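Local coordinates for exopolysaccharide biosynthesis protein (Pantoea stewartii subsp. stewartii DC283, PDB 6TGF) that modifies the glycan matrix of the bacterial biofilm, probably as a hydrolase, with a parallel beta-helix fold resembling that of bacteriophage tailspikes, at residues 535-549 with 626-640. Residues are numbered along the deposited sequence; the frame is centred on the assembly and turned at random.
Sequences LENNTSQPVWYELAN and DTQVFIRLAGWTPSA
Leu535 pairs with Ala640 through two backbone hydrogen bonds, the mark of an antiparallel hydrogen-bonded pair, and its CB rests against Leu633 CD2, from the end of strand 626-633. Two residues on, the Asn537 amide reaches into the turn joining strands 626-633 and 637-640. With CG anti to the backbone N (chi1 -174°), its ND2 donates both to Ala634 O at 2.6 Å and to Gln541 O at 3.0 Å. Both acceptors lie close to the amide plane, so the two bonds fix its rotation and tie the turn to the loop after strand 535-537. In that loop, Thr539 O accepts from Trp636 N, while Ser540 CA lies over the indole face of Trp636, 3.8 Å from the centroid of the five-membered ring, a CH-pi contact.

Each segment thus passes from one antiparallel five-stranded sheet to another: 535-537 and 637-640 pair in the first, 543-549 and 626-633 in the second. The short axes of 535-537 and 626-633 approach to 9.3 Å, crossing at -38°, and Ile631 and Val629 reach strand 589-597 of the first sheet, consistent with a beta-sandwich. This sandwich follows the parallel beta-helix in sequence.

Pro542 CB covers one face of the Arg632 guanidinium, whose NH2 donates to a water at 2.6 Å; that water donates in turn to Pro542 O. The extended arginine crosses Trp544, setting CB over the six-membered ring, 3.5 Å from its centroid and 6° off the normal. Tyr545 exchanges two backbone bonds with Ile631 and touches Leu633 CD2 through CE2. Glu546 CG lies over the face of Phe630, while Leu547 CD1 meets Ile631 CG2 at 3.6 Å. Asn549 OD1 accepts from Gln628 NE2 at 2.7 Å, and its ND2 is shared between Asp626 OD1 and Asp661 OD2; Asp626 OD2 is hydrogen-bonded to Thr623 OG1.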
# COMPACT_ATOMS: atom_id res chain seq x y z
N LEU B 535 0.83 22.37 -35.11
CA LEU B 535 1.02 23.75 -35.62
C LEU B 535 -0.14 24.13 -36.54
O LEU B 535 -0.52 23.29 -37.38
CB LEU B 535 2.36 23.84 -36.36
CG LEU B 535 3.61 23.74 -35.48
CD1 LEU B 535 4.87 23.76 -36.34
CD2 LEU B 535 3.65 24.85 -34.45
N GLU B 536 -0.66 25.35 -36.39
CA GLU B 536 -1.83 25.88 -37.15
C GLU B 536 -1.42 27.16 -37.89
O GLU B 536 -0.67 27.97 -37.30
CB GLU B 536 -3.00 26.15 -36.20
CG GLU B 536 -4.20 26.77 -36.88
CD GLU B 536 -5.44 26.90 -36.02
OE1 GLU B 536 -5.40 26.47 -34.84
OE2 GLU B 536 -6.45 27.44 -36.52
N ASN B 537 -1.89 27.31 -39.13
CA ASN B 537 -1.77 28.56 -39.93
C ASN B 537 -3.08 28.77 -40.71
O ASN B 537 -3.12 28.42 -41.91
CB ASN B 537 -0.55 28.51 -40.86
CG ASN B 537 -0.31 29.82 -41.58
OD1 ASN B 537 -0.62 30.89 -41.07
ND2 ASN B 537 0.24 29.75 -42.78
N ASN B 538 -4.10 29.29 -40.04
CA ASN B 538 -5.39 29.72 -40.66
C ASN B 538 -5.18 31.13 -41.23
O ASN B 538 -5.67 32.10 -40.64
CB ASN B 538 -6.57 29.63 -39.69
CG ASN B 538 -7.28 28.30 -39.75
OD1 ASN B 538 -6.68 27.25 -39.50
ND2 ASN B 538 -8.56 28.32 -40.09
N THR B 539 -4.45 31.20 -42.36
CA THR B 539 -3.92 32.44 -42.98
C THR B 539 -3.44 32.09 -44.39
O THR B 539 -2.82 31.02 -44.54
CB THR B 539 -2.82 33.03 -42.09
OG1 THR B 539 -3.44 33.60 -40.93
CG2 THR B 539 -1.98 34.10 -42.76
N SER B 540 -3.73 32.94 -45.38
CA SER B 540 -3.37 32.74 -46.81
C SER B 540 -1.85 32.84 -47.00
O SER B 540 -1.33 32.23 -47.95
CB SER B 540 -4.10 33.71 -47.70
OG SER B 540 -3.79 35.05 -47.35
N GLN B 541 -1.18 33.60 -46.12
CA GLN B 541 0.29 33.85 -46.15
C GLN B 541 1.04 32.72 -45.44
O GLN B 541 0.58 32.24 -44.40
CB GLN B 541 0.62 35.18 -45.48
CG GLN B 541 -0.09 36.38 -46.10
CD GLN B 541 0.03 36.40 -47.60
OE1 GLN B 541 -0.97 36.43 -48.32
NE2 GLN B 541 1.26 36.36 -48.09
N PRO B 542 2.20 32.28 -45.96
CA PRO B 542 3.10 31.39 -45.22
C PRO B 542 3.67 32.07 -43.97
O PRO B 542 3.87 33.27 -44.01
CB PRO B 542 4.22 31.06 -46.22
CG PRO B 542 3.66 31.44 -47.58
CD PRO B 542 2.72 32.59 -47.31
N VAL B 543 3.93 31.29 -42.92
CA VAL B 543 4.42 31.80 -41.60
C VAL B 543 5.64 30.97 -41.18
O VAL B 543 5.59 29.73 -41.30
CB VAL B 543 3.31 31.75 -40.53
CG1 VAL B 543 3.79 32.29 -39.19
CG2 VAL B 543 2.06 32.49 -40.98
N TRP B 544 6.69 31.64 -40.70
CA TRP B 544 7.94 31.02 -40.17
C TRP B 544 7.72 30.58 -38.72
O TRP B 544 7.24 31.41 -37.92
CB TRP B 544 9.12 31.99 -40.28
CG TRP B 544 9.76 32.02 -41.64
CD1 TRP B 544 9.67 33.01 -42.57
CD2 TRP B 544 10.59 30.99 -42.21
NE1 TRP B 544 10.39 32.67 -43.69
CE2 TRP B 544 10.97 31.45 -43.50
CE3 TRP B 544 11.05 29.75 -41.77
CZ2 TRP B 544 11.78 30.69 -44.34
CZ3 TRP B 544 11.86 29.01 -42.61
CH2 TRP B 544 12.22 29.47 -43.87
N TYR B 545 8.07 29.33 -38.41
CA TYR B 545 8.11 28.75 -37.04
C TYR B 545 9.52 28.22 -36.75
O TYR B 545 10.14 27.69 -37.69
CB TYR B 545 7.09 27.61 -36.88
CG TYR B 545 5.66 28.04 -36.68
CD1 TYR B 545 5.15 28.24 -35.41
CD2 TYR B 545 4.81 28.22 -37.76
CE1 TYR B 545 3.83 28.62 -35.21
CE2 TYR B 545 3.49 28.60 -37.58
CZ TYR B 545 3.00 28.80 -36.30
OH TYR B 545 1.70 29.18 -36.12
N GLU B 546 9.99 28.38 -35.51
CA GLU B 546 11.12 27.59 -34.96
C GLU B 546 10.52 26.32 -34.33
O GLU B 546 9.76 26.46 -33.35
CB GLU B 546 11.92 28.38 -33.93
CG GLU B 546 13.19 27.67 -33.48
CD GLU B 546 14.04 28.41 -32.46
OE1 GLU B 546 13.76 29.60 -32.21
OE2 GLU B 546 14.97 27.79 -31.91
N LEU B 547 10.82 25.15 -34.89
CA LEU B 547 10.32 23.84 -34.39
C LEU B 547 10.97 23.55 -33.04
O LEU B 547 10.25 23.54 -32.02
CB LEU B 547 10.62 22.74 -35.41
CG LEU B 547 9.82 22.79 -36.71
CD1 LEU B 547 10.13 21.57 -37.57
CD2 LEU B 547 8.33 22.88 -36.45
N ALA B 548 12.30 23.37 -33.02
CA ALA B 548 13.06 22.98 -31.81
C ALA B 548 14.56 23.19 -32.03
O ALA B 548 14.98 23.43 -33.18
CB ALA B 548 12.77 21.54 -31.48
N ASN B 549 15.33 23.13 -30.94
CA ASN B 549 16.80 22.92 -30.95
C ASN B 549 17.07 21.43 -30.73
O ASN B 549 16.66 20.91 -29.66
CB ASN B 549 17.52 23.77 -29.90
CG ASN B 549 19.00 23.46 -29.83
OD1 ASN B 549 19.74 23.73 -30.78
ND2 ASN B 549 19.45 22.90 -28.72
N ASP B 626 24.42 21.37 -31.12
CA ASP B 626 23.10 22.06 -31.15
C ASP B 626 22.74 22.48 -32.58
O ASP B 626 23.61 23.06 -33.26
CB ASP B 626 23.09 23.25 -30.19
CG ASP B 626 23.38 22.87 -28.76
OD1 ASP B 626 22.45 22.38 -28.08
OD2 ASP B 626 24.54 23.03 -28.32
N THR B 627 21.51 22.19 -33.01
CA THR B 627 20.93 22.56 -34.33
C THR B 627 19.49 23.05 -34.15
O THR B 627 18.63 22.22 -33.79
CB THR B 627 20.96 21.37 -35.30
OG1 THR B 627 22.26 20.78 -35.28
CG2 THR B 627 20.60 21.77 -36.72
N GLN B 628 19.24 24.35 -34.38
CA GLN B 628 17.86 24.93 -34.44
C GLN B 628 17.30 24.72 -35.85
O GLN B 628 18.03 25.03 -36.82
CB GLN B 628 17.86 26.42 -34.09
CG GLN B 628 18.20 26.70 -32.63
CD GLN B 628 19.65 27.04 -32.44
OE1 GLN B 628 20.15 28.04 -32.94
NE2 GLN B 628 20.35 26.20 -31.68
N VAL B 629 16.07 24.22 -35.96
CA VAL B 629 15.36 23.96 -37.24
C VAL B 629 14.15 24.90 -37.34
O VAL B 629 13.33 24.90 -36.40
CB VAL B 629 14.94 22.48 -37.36
CG1 VAL B 629 14.17 22.21 -38.65
CG2 VAL B 629 16.13 21.55 -37.25
N PHE B 630 14.07 25.68 -38.42
CA PHE B 630 12.94 26.57 -38.77
C PHE B 630 12.23 26.01 -40.01
O PHE B 630 12.91 25.45 -40.89
CB PHE B 630 13.43 28.00 -39.03
CG PHE B 630 14.02 28.70 -37.84
CD1 PHE B 630 15.30 28.39 -37.40
CD2 PHE B 630 13.31 29.68 -37.17
CE1 PHE B 630 15.85 29.04 -36.30
CE2 PHE B 630 13.87 30.34 -36.07
CZ PHE B 630 15.13 30.01 -35.64
N ILE B 631 10.90 26.14 -40.06
CA ILE B 631 10.06 25.75 -41.24
C ILE B 631 9.14 26.92 -41.60
O ILE B 631 8.57 27.53 -40.68
CB ILE B 631 9.28 24.45 -40.97
CG1 ILE B 631 8.29 24.57 -39.81
CG2 ILE B 631 10.23 23.28 -40.77
CD1 ILE B 631 7.15 23.58 -39.87
N ARG B 632 9.05 27.23 -42.90
CA ARG B 632 8.07 28.20 -43.45
C ARG B 632 6.75 27.46 -43.68
O ARG B 632 6.58 26.87 -44.77
CB ARG B 632 8.61 28.85 -44.74
CG ARG B 632 7.79 30.03 -45.23
CD ARG B 632 8.56 30.94 -46.16
NE ARG B 632 8.08 32.31 -46.07
CZ ARG B 632 7.31 32.93 -46.98
NH1 ARG B 632 6.93 32.31 -48.08
NH2 ARG B 632 6.94 34.18 -46.77
N LEU B 633 5.88 27.46 -42.67
CA LEU B 633 4.58 26.75 -42.69
C LEU B 633 3.69 27.37 -43.77
O LEU B 633 3.53 28.61 -43.76
CB LEU B 633 3.95 26.85 -41.29
CG LEU B 633 2.87 25.82 -40.97
CD1 LEU B 633 3.39 24.39 -41.09
CD2 LEU B 633 2.30 26.05 -39.58
N ALA B 634 3.17 26.54 -44.68
CA ALA B 634 2.41 26.94 -45.89
C ALA B 634 1.16 27.74 -45.49
O ALA B 634 0.77 27.70 -44.31
CB ALA B 634 2.03 25.72 -46.68
N GLY B 635 0.57 28.45 -46.45
CA GLY B 635 -0.73 29.12 -46.29
C GLY B 635 -1.86 28.11 -46.22
O GLY B 635 -1.83 27.14 -47.01
N TRP B 636 -2.81 28.31 -45.30
CA TRP B 636 -4.02 27.46 -45.11
C TRP B 636 -3.63 26.01 -44.80
O TRP B 636 -4.27 25.10 -45.36
CB TRP B 636 -4.94 27.54 -46.34
CG TRP B 636 -5.48 28.90 -46.63
CD1 TRP B 636 -5.34 29.62 -47.78
CD2 TRP B 636 -6.27 29.72 -45.75
NE1 TRP B 636 -5.98 30.82 -47.68
CE2 TRP B 636 -6.56 30.91 -46.44
CE3 TRP B 636 -6.76 29.56 -44.44
CZ2 TRP B 636 -7.31 31.94 -45.87
CZ3 TRP B 636 -7.50 30.58 -43.88
CH2 TRP B 636 -7.77 31.75 -44.59
N THR B 637 -2.61 25.80 -43.96
CA THR B 637 -2.31 24.48 -43.34
C THR B 637 -2.92 24.49 -41.94
O THR B 637 -2.39 25.11 -41.02
CB THR B 637 -0.81 24.13 -43.40
OG1 THR B 637 -0.63 22.86 -42.77
CG2 THR B 637 0.09 25.14 -42.74
N PRO B 638 -4.08 23.82 -41.76
CA PRO B 638 -4.90 24.00 -40.56
C PRO B 638 -4.37 23.27 -39.31
O PRO B 638 -4.68 23.71 -38.21
CB PRO B 638 -6.25 23.41 -40.99
CG PRO B 638 -5.88 22.32 -41.98
CD PRO B 638 -4.66 22.85 -42.70
N SER B 639 -3.62 22.19 -39.49
CA SER B 639 -3.07 21.34 -38.40
C SER B 639 -1.94 20.46 -38.95
O SER B 639 -2.22 19.59 -39.80
CB SER B 639 -4.15 20.51 -37.77
OG SER B 639 -4.84 19.74 -38.74
N ALA B 640 -0.71 20.68 -38.47
CA ALA B 640 0.50 19.92 -38.85
C ALA B 640 1.14 19.32 -37.59
O ALA B 640 1.56 20.09 -36.71
CB ALA B 640 1.47 20.81 -39.58
O HOH W 1 6.91 34.51 -44.15